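Local coordinates for protein glycogen synthase (PDB 6GNF) that belongs to the bacterial glycogen (starch) synthases, two-domain glycosyltransferases of the GT-B fold, and binds adenosine-5'-diphosphate and a glycan, at residues G162-F167 / F191-T196; P351-I356 / L378-V383. All coordinates share one frame; numbering follows the deposited sequence.

How the interactions relate
Interactions 1 and 2 pair neighbouring parallel strands in the two Rossmann-like domains of the GT-B fold. Interaction 1 belongs to the sheet of the starch synthase catalytic range, interaction 2 to that of the group 1 glycosyltransferase range. They do not touch: their centres are 49 Å apart, on opposite sides of the chain's centre, and their nearest atoms about 29 Å apart. Interaction 2 reaches the ligand site, where Ile-356 packs on the ADP base and the side chain of Phe-355 stays about 11 Å from the bound AC1. The first domain also reaches ADP, through Gly-39 N. Interaction 1 instead holds a sulfate, probably from the crystallisation liquor.

Interaction 1 (G162-F167 / F191-T196). With SO4 (sulfate ion), chain H.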
loop_
_atom_site.group_PDB
_atom_site.type_symbol
_atom_site.label_atom_id
_atom_site.label_comp_id
_atom_site.label_asym_id
_atom_site.label_seq_id
_atom_site.Cartn_x
_atom_site.Cartn_y
_atom_site.Cartn_z
ATOM N N GLY A 162 11.958 25.321 -3.638
ATOM C CA GLY A 162 11.386 26.622 -3.295
ATOM C C GLY A 162 10.043 26.548 -2.591
ATOM O O GLY A 162 9.554 25.472 -2.258
ATOM N N GLU A 163 9.421 27.705 -2.403
ATOM C CA GLU A 163 8.242 27.820 -1.549
ATOM C C GLU A 163 6.917 27.531 -2.240
ATOM O O GLU A 163 5.924 27.337 -1.556
ATOM C CB GLU A 163 8.208 29.198 -0.888
ATOM C CG GLU A 163 9.395 29.419 0.036
ATOM C CD GLU A 163 9.320 30.725 0.823
ATOM O OE1 GLU A 163 8.304 30.996 1.499
ATOM O OE2 GLU A 163 10.282 31.515 0.742
ATOM N N ASN A 164 6.891 27.512 -3.569
ATOM C CA ASN A 164 5.653 27.217 -4.293
ATOM C C ASN A 164 5.513 25.736 -4.528
ATOM O O ASN A 164 5.523 25.270 -5.675
ATOM C CB ASN A 164 5.590 27.981 -5.604
ATOM C CG ASN A 164 5.485 29.474 -5.379
ATOM O OD1 ASN A 164 4.717 29.935 -4.535
ATOM N ND2 ASN A 164 6.294 30.230 -6.088
ATOM N N THR A 165 5.340 25.017 -3.424
ATOM C CA THR A 165 5.440 23.577 -3.403
ATOM C C THR A 165 4.139 22.949 -2.932
ATOM O O THR A 165 3.481 23.486 -2.056
ATOM C CB THR A 165 6.591 23.161 -2.473
ATOM O OG1 THR A 165 7.819 23.609 -3.062
ATOM C CG2 THR A 165 6.625 21.648 -2.269
ATOM N N ILE A 166 3.780 21.825 -3.547
ATOM C CA ILE A 166 2.682 20.988 -3.096
ATOM C C ILE A 166 3.285 19.795 -2.362
ATOM O O ILE A 166 3.986 18.982 -2.963
ATOM C CB ILE A 166 1.838 20.484 -4.283
ATOM C CG1 ILE A 166 1.186 21.663 -5.007
ATOM C CG2 ILE A 166 0.756 19.515 -3.815
ATOM C CD1 ILE A 166 0.573 21.301 -6.339
ATOM N N PHE A 167 2.993 19.681 -1.070
ATOM C CA PHE A 167 3.407 18.528 -0.286
ATOM C C PHE A 167 2.344 17.433 -0.378
ATOM O O PHE A 167 1.202 17.646 0.017
ATOM C CB PHE A 167 3.597 18.914 1.183
ATOM C CG PHE A 167 4.785 19.803 1.436
ATOM C CD1 PHE A 167 6.053 19.262 1.594
ATOM C CD2 PHE A 167 4.635 21.180 1.527
ATOM C CE1 PHE A 167 7.146 20.076 1.827
ATOM C CE2 PHE A 167 5.720 21.996 1.761
ATOM C CZ PHE A 167 6.978 21.443 1.916
ATOM N N PHE A 191 6.483 29.575 3.063
ATOM C CA PHE A 191 5.567 28.628 2.420
ATOM C C PHE A 191 4.140 29.159 2.377
ATOM O O PHE A 191 3.184 28.385 2.441
ATOM C CB PHE A 191 5.548 27.264 3.145
ATOM C CG PHE A 191 6.741 26.388 2.867
ATOM C CD1 PHE A 191 7.127 26.092 1.572
ATOM C CD2 PHE A 191 7.447 25.813 3.916
ATOM C CE1 PHE A 191 8.213 25.265 1.327
ATOM C CE2 PHE A 191 8.529 24.984 3.673
ATOM C CZ PHE A 191 8.912 24.709 2.380
ATOM N N VAL A 192 3.987 30.471 2.275
ATOM C CA VAL A 192 2.663 31.071 2.394
ATOM C C VAL A 192 1.708 30.551 1.319
ATOM O O VAL A 192 0.508 30.502 1.549
ATOM C CB VAL A 192 2.734 32.619 2.387
ATOM C CG1 VAL A 192 3.161 33.139 1.025
ATOM C CG2 VAL A 192 1.395 33.220 2.787
ATOM N N ASN A 193 2.244 30.188 0.153
ATOM C CA ASN A 193 1.451 29.643 -0.956
ATOM C C ASN A 193 1.598 28.143 -1.168
ATOM O O ASN A 193 1.006 27.601 -2.093
ATOM C CB ASN A 193 1.804 30.355 -2.260
ATOM C CG ASN A 193 1.466 31.825 -2.220
ATOM O OD1 ASN A 193 2.327 32.676 -2.404
ATOM N ND2 ASN A 193 0.206 32.131 -1.958
ATOM N N ALA A 194 2.351 27.467 -0.308
ATOM C CA ALA A 194 2.471 26.024 -0.394
ATOM C C ALA A 194 1.127 25.368 -0.109
ATOM O O ALA A 194 0.306 25.916 0.616
ATOM C CB ALA A 194 3.516 25.521 0.581
ATOM N N LYS A 195 0.912 24.196 -0.699
ATOM C CA LYS A 195 -0.318 23.427 -0.509
ATOM C C LYS A 195 0.003 22.037 0.023
ATOM O O LYS A 195 1.100 21.512 -0.213
ATOM C CB LYS A 195 -1.074 23.303 -1.828
ATOM C CG LYS A 195 -1.427 24.630 -2.477
ATOM C CD LYS A 195 -2.441 25.414 -1.656
ATOM C CE LYS A 195 -2.580 26.834 -2.176
ATOM N NZ LYS A 195 -3.718 27.529 -1.527
ATOM N N THR A 196 -0.945 21.446 0.746
ATOM C CA THR A 196 -0.785 20.076 1.203
ATOM C C THR A 196 -1.917 19.211 0.688
ATOM O O THR A 196 -3.081 19.625 0.678
ATOM C CB THR A 196 -0.757 19.967 2.734
ATOM O OG1 THR A 196 -1.972 20.485 3.263
ATOM C CG2 THR A 196 0.389 20.754 3.297
HETATM S S SO4 H . 8.510 28.596 -8.900
HETATM O O1 SO4 H . 8.560 28.821 -7.439
HETATM O O2 SO4 H . 7.111 28.767 -9.366
HETATM O O3 SO4 H . 8.977 27.227 -9.229
HETATM O O4 SO4 H . 9.406 29.585 -9.549
HETATM O O HOH W 1 4.735 29.994 -0.658
HETATM O O HOH W 2 6.062 32.197 1.305
#
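Glu-163 reaches across with its carboxylate to take the backbone N-H of Phe-191, the first residue of a type I turn; the OE1 to N distance is 2.8 Å. OE1 is met on its anti side, the donor 23° out of the carboxylate plane. Water 2 donates to the same OE1 and accepts from Val-192 N, while water 1 joins Glu-163 O to Asn-193 N. A long acidic chain suits this exposed position, because it can gather turn amides directly and through water.

Next to these polar groups the contact turns apolar. A chi1 of -70° holds CG of Phe-167 beside the backbone N and directs the ring edge to the face of Phe-191 in a T-shaped pair, with centroids 5.4 Å apart and planes at 82°. Phe-167 CZ is 3.8 Å from Phe-191 CZ. The methyl CG2 of Thr-165 lies over the centre of one face of the Phe-167 ring, while its OG1 donates to Gly-162 O. Gly-162 itself suits backbone angles that would jam a CB against the preceding carbonyl O. Ala-194 suits the tight spot beside the strand, its small CB lying 3.3 Å from Thr-165 O. Leu-148 and Leu-181 add further apolar packing round Phe-191.

The backbones then pair in parallel: Lys-195 N donates to Thr-165 O (3.0 Å), and Phe-167 N to Lys-195 O (2.8 Å). Asn-164 ND2 gives a hydrogen bond to sulfate O1 at 3.0 Å. Strands 166-170 and 195-200, with helix 177-186 between them in sequence, form a beta-alpha-beta crossover of the Rossmann-like N-terminal domain.

Interaction 2 (P351-I356 / L378-V383); sequences PLFGFI and LNCQVV. With ADP (adenosine-5'-diphosphate), chain F.
Strand 352-356 and strand 381-383 run parallel, their axes 4.6 Å apart at closest approach and inclined by 17°, and four backbone hydrogen bonds join segments 351-356 and 378-383. This is the pairing expected inside the parallel sheet of a Rossmann-like domain, here the second domain of the GT-B fold. The bonds start at Gln-381 N to Pro-351 O and finish at Phe-355 N to Val-383 O; the straightest is Phe-353 N to Gln-381 O, with 176° at the hydrogen. Pro-351 stands where the pairing begins: its carbonyl accepts, but it has no N-H to extend the bonding, and its CD lies 3.5 Å from Asn-379 O.

On one face Leu-352 crosses Gln-381 obliquely, bringing CD1 to 3.4 Å from OE1, while its other branch, CD2, meets Val-383 CG2 at 4.1 Å. The amide of Gln-381 is buried but supplied with partners: OE1 is hydrogen-bonded to Gln-339 of helix 327-341 and NE2 to Thr-345 O, so this long polar chain ties the strand to both. Branched Val-383 suits the strand and turns its apolar surface towards Ile-420.

The other face carries Phe-353 and Val-382. Cys-380 CB lies at the edge of the Phe-353 ring, 3.9 Å from CE1, and SG stands obliquely to it, 5.0 Å from the centroid. With chi1 at 63° the sulfur stays beside the ring, Cys-380 SG 4.0 Å from Phe-353 CE1. Tyr-426 stacks with the same ring, and Met-499 and Leu-503 pack against it.

Where strand 352-356 ends, Ile-356 offers the base of ADP an apolar branch, its CG2 3.6 Å from ADP C4.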
loop_
_atom_site.group_PDB
_atom_site.type_symbol
_atom_site.label_atom_id
_atom_site.label_comp_id
_atom_site.label_asym_id
_atom_site.label_seq_id
_atom_site.Cartn_x
_atom_site.Cartn_y
_atom_site.Cartn_z
ATOM N N PRO A 351 -7.312 -25.810 -14.067
ATOM C CA PRO A 351 -7.292 -24.374 -13.768
ATOM C C PRO A 351 -6.561 -24.084 -12.462
ATOM O O PRO A 351 -6.807 -24.758 -11.463
ATOM C CB PRO A 351 -8.776 -24.010 -13.656
ATOM C CG PRO A 351 -9.462 -25.283 -13.307
ATOM C CD PRO A 351 -8.670 -26.377 -13.959
ATOM N N LEU A 352 -5.679 -23.087 -12.481
ATOM C CA LEU A 352 -4.846 -22.773 -11.327
ATOM C C LEU A 352 -5.142 -21.377 -10.793
ATOM O O LEU A 352 -5.163 -20.412 -11.550
ATOM C CB LEU A 352 -3.367 -22.888 -11.699
ATOM C CG LEU A 352 -2.382 -22.914 -10.522
ATOM C CD1 LEU A 352 -1.174 -23.771 -10.848
ATOM C CD2 LEU A 352 -1.924 -21.523 -10.120
ATOM N N PHE A 353 -5.365 -21.294 -9.481
ATOM C CA PHE A 353 -5.589 -20.033 -8.771
ATOM C C PHE A 353 -4.352 -19.658 -7.960
ATOM O O PHE A 353 -3.775 -20.499 -7.279
ATOM C CB PHE A 353 -6.767 -20.170 -7.804
ATOM C CG PHE A 353 -8.099 -20.316 -8.479
ATOM C CD1 PHE A 353 -8.549 -21.558 -8.888
ATOM C CD2 PHE A 353 -8.913 -19.209 -8.683
ATOM C CE1 PHE A 353 -9.784 -21.696 -9.503
ATOM C CE2 PHE A 353 -10.147 -19.337 -9.299
ATOM C CZ PHE A 353 -10.586 -20.583 -9.709
ATOM N N GLY A 354 -3.952 -18.392 -8.028
ATOM C CA GLY A 354 -2.782 -17.910 -7.299
ATOM C C GLY A 354 -3.107 -16.763 -6.356
ATOM O O GLY A 354 -3.811 -15.824 -6.728
ATOM N N PHE A 355 -2.589 -16.841 -5.132
ATOM C CA PHE A 355 -2.716 -15.759 -4.157
ATOM C C PHE A 355 -1.334 -15.263 -3.756
ATOM O O PHE A 355 -0.432 -16.052 -3.486
ATOM C CB PHE A 355 -3.478 -16.233 -2.913
ATOM C CG PHE A 355 -3.442 -15.252 -1.771
ATOM C CD1 PHE A 355 -2.376 -15.236 -0.881
ATOM C CD2 PHE A 355 -4.475 -14.341 -1.584
ATOM C CE1 PHE A 355 -2.336 -14.329 0.167
ATOM C CE2 PHE A 355 -4.447 -13.442 -0.534
ATOM C CZ PHE A 355 -3.373 -13.435 0.342
ATOM N N ILE A 356 -1.167 -13.952 -3.733
ATOM C CA ILE A 356 0.055 -13.345 -3.232
ATOM C C ILE A 356 -0.343 -12.197 -2.326
ATOM O O ILE A 356 -0.997 -11.266 -2.773
ATOM C CB ILE A 356 0.939 -12.789 -4.364
ATOM C CG1 ILE A 356 1.141 -13.833 -5.464
ATOM C CG2 ILE A 356 2.285 -12.350 -3.805
ATOM C CD1 ILE A 356 1.741 -13.266 -6.733
ATOM N N LEU A 378 -13.861 -28.638 -6.711
ATOM C CA LEU A 378 -13.773 -27.755 -7.877
ATOM C C LEU A 378 -12.807 -28.223 -8.969
ATOM O O LEU A 378 -12.829 -27.674 -10.070
ATOM C CB LEU A 378 -13.377 -26.348 -7.443
ATOM C CG LEU A 378 -14.231 -25.675 -6.368
ATOM C CD1 LEU A 378 -13.785 -24.231 -6.203
ATOM C CD2 LEU A 378 -15.713 -25.740 -6.704
ATOM N N ASN A 379 -11.959 -29.205 -8.663
ATOM C CA ASN A 379 -10.955 -29.715 -9.610
ATOM C C ASN A 379 -10.031 -28.621 -10.121
ATOM O O ASN A 379 -9.904 -28.396 -11.326
ATOM C CB ASN A 379 -11.612 -30.428 -10.795
ATOM C CG ASN A 379 -12.364 -31.668 -10.383
ATOM O OD1 ASN A 379 -13.567 -31.787 -10.614
ATOM N ND2 ASN A 379 -11.656 -32.613 -9.776
ATOM N N CYS A 380 -9.397 -27.929 -9.186
ATOM C CA CYS A 380 -8.478 -26.845 -9.509
ATOM C C CYS A 380 -7.225 -26.949 -8.657
ATOM O O CYS A 380 -7.139 -27.795 -7.768
ATOM C CB CYS A 380 -9.153 -25.495 -9.263
ATOM S SG CYS A 380 -9.615 -25.198 -7.541
ATOM N N GLN A 381 -6.251 -26.097 -8.949
ATOM C CA GLN A 381 -5.049 -25.998 -8.138
ATOM C C GLN A 381 -4.989 -24.624 -7.490
ATOM O O GLN A 381 -5.523 -23.658 -8.030
ATOM C CB GLN A 381 -3.808 -26.270 -8.988
ATOM C CG GLN A 381 -3.653 -27.742 -9.343
ATOM C CD GLN A 381 -2.478 -28.022 -10.260
ATOM O OE1 GLN A 381 -1.735 -27.113 -10.626
ATOM N NE2 GLN A 381 -2.313 -29.285 -10.642
ATOM N N VAL A 382 -4.370 -24.554 -6.313
ATOM C CA VAL A 382 -4.240 -23.299 -5.577
ATOM C C VAL A 382 -2.817 -23.131 -5.074
ATOM O O VAL A 382 -2.257 -24.029 -4.450
ATOM C CB VAL A 382 -5.188 -23.232 -4.358
ATOM C CG1 VAL A 382 -5.039 -21.897 -3.640
ATOM C CG2 VAL A 382 -6.632 -23.448 -4.786
ATOM N N VAL A 383 -2.241 -21.969 -5.341
ATOM C CA VAL A 383 -0.919 -21.631 -4.843
ATOM C C VAL A 383 -1.045 -20.369 -4.006
ATOM O O VAL A 383 -1.691 -19.412 -4.430
ATOM C CB VAL A 383 0.074 -21.412 -5.996
ATOM C CG1 VAL A 383 1.438 -21.021 -5.458
ATOM C CG2 VAL A 383 0.175 -22.677 -6.838
HETATM P PB ADP F . -0.911 -4.169 0.163
HETATM O O1B ADP F . -2.253 -3.942 0.809
HETATM O O2B ADP F . -0.251 -2.902 -0.306
HETATM O O3B ADP F . -0.027 -5.116 0.929
HETATM P PA ADP F . -1.118 -4.436 -2.700
HETATM O O1A ADP F . -1.549 -2.983 -2.848
HETATM O O2A ADP F . -1.695 -5.517 -3.605
HETATM O O3A ADP F . -1.321 -4.964 -1.181
HETATM O "O5'" ADP F . 0.493 -4.507 -2.829
HETATM C "C5'" ADP F . 1.242 -5.598 -2.282
HETATM C "C4'" ADP F . 2.447 -5.833 -3.184
HETATM O "O4'" ADP F . 3.415 -6.692 -2.579
HETATM C "C3'" ADP F . 2.022 -6.506 -4.473
HETATM O "O3'" ADP F . 2.717 -5.866 -5.548
HETATM C "C2'" ADP F . 2.421 -7.954 -4.301
HETATM O "O2'" ADP F . 2.817 -8.475 -5.566
HETATM C "C1'" ADP F . 3.574 -7.908 -3.313
HETATM N N9 ADP F . 3.649 -9.018 -2.323
HETATM C C8 ADP F . 2.849 -9.200 -1.251
HETATM N N7 ADP F . 3.222 -10.298 -0.538
HETATM C C5 ADP F . 4.294 -10.829 -1.153
HETATM C C6 ADP F . 5.190 -11.984 -0.945
HETATM N N6 ADP F . 5.016 -12.824 0.094
HETATM N N1 ADP F . 6.191 -12.183 -1.829
HETATM C C2 ADP F . 6.392 -11.371 -2.879
HETATM N N3 ADP F . 5.614 -10.300 -3.125
HETATM C C4 ADP F . 4.575 -9.978 -2.319
#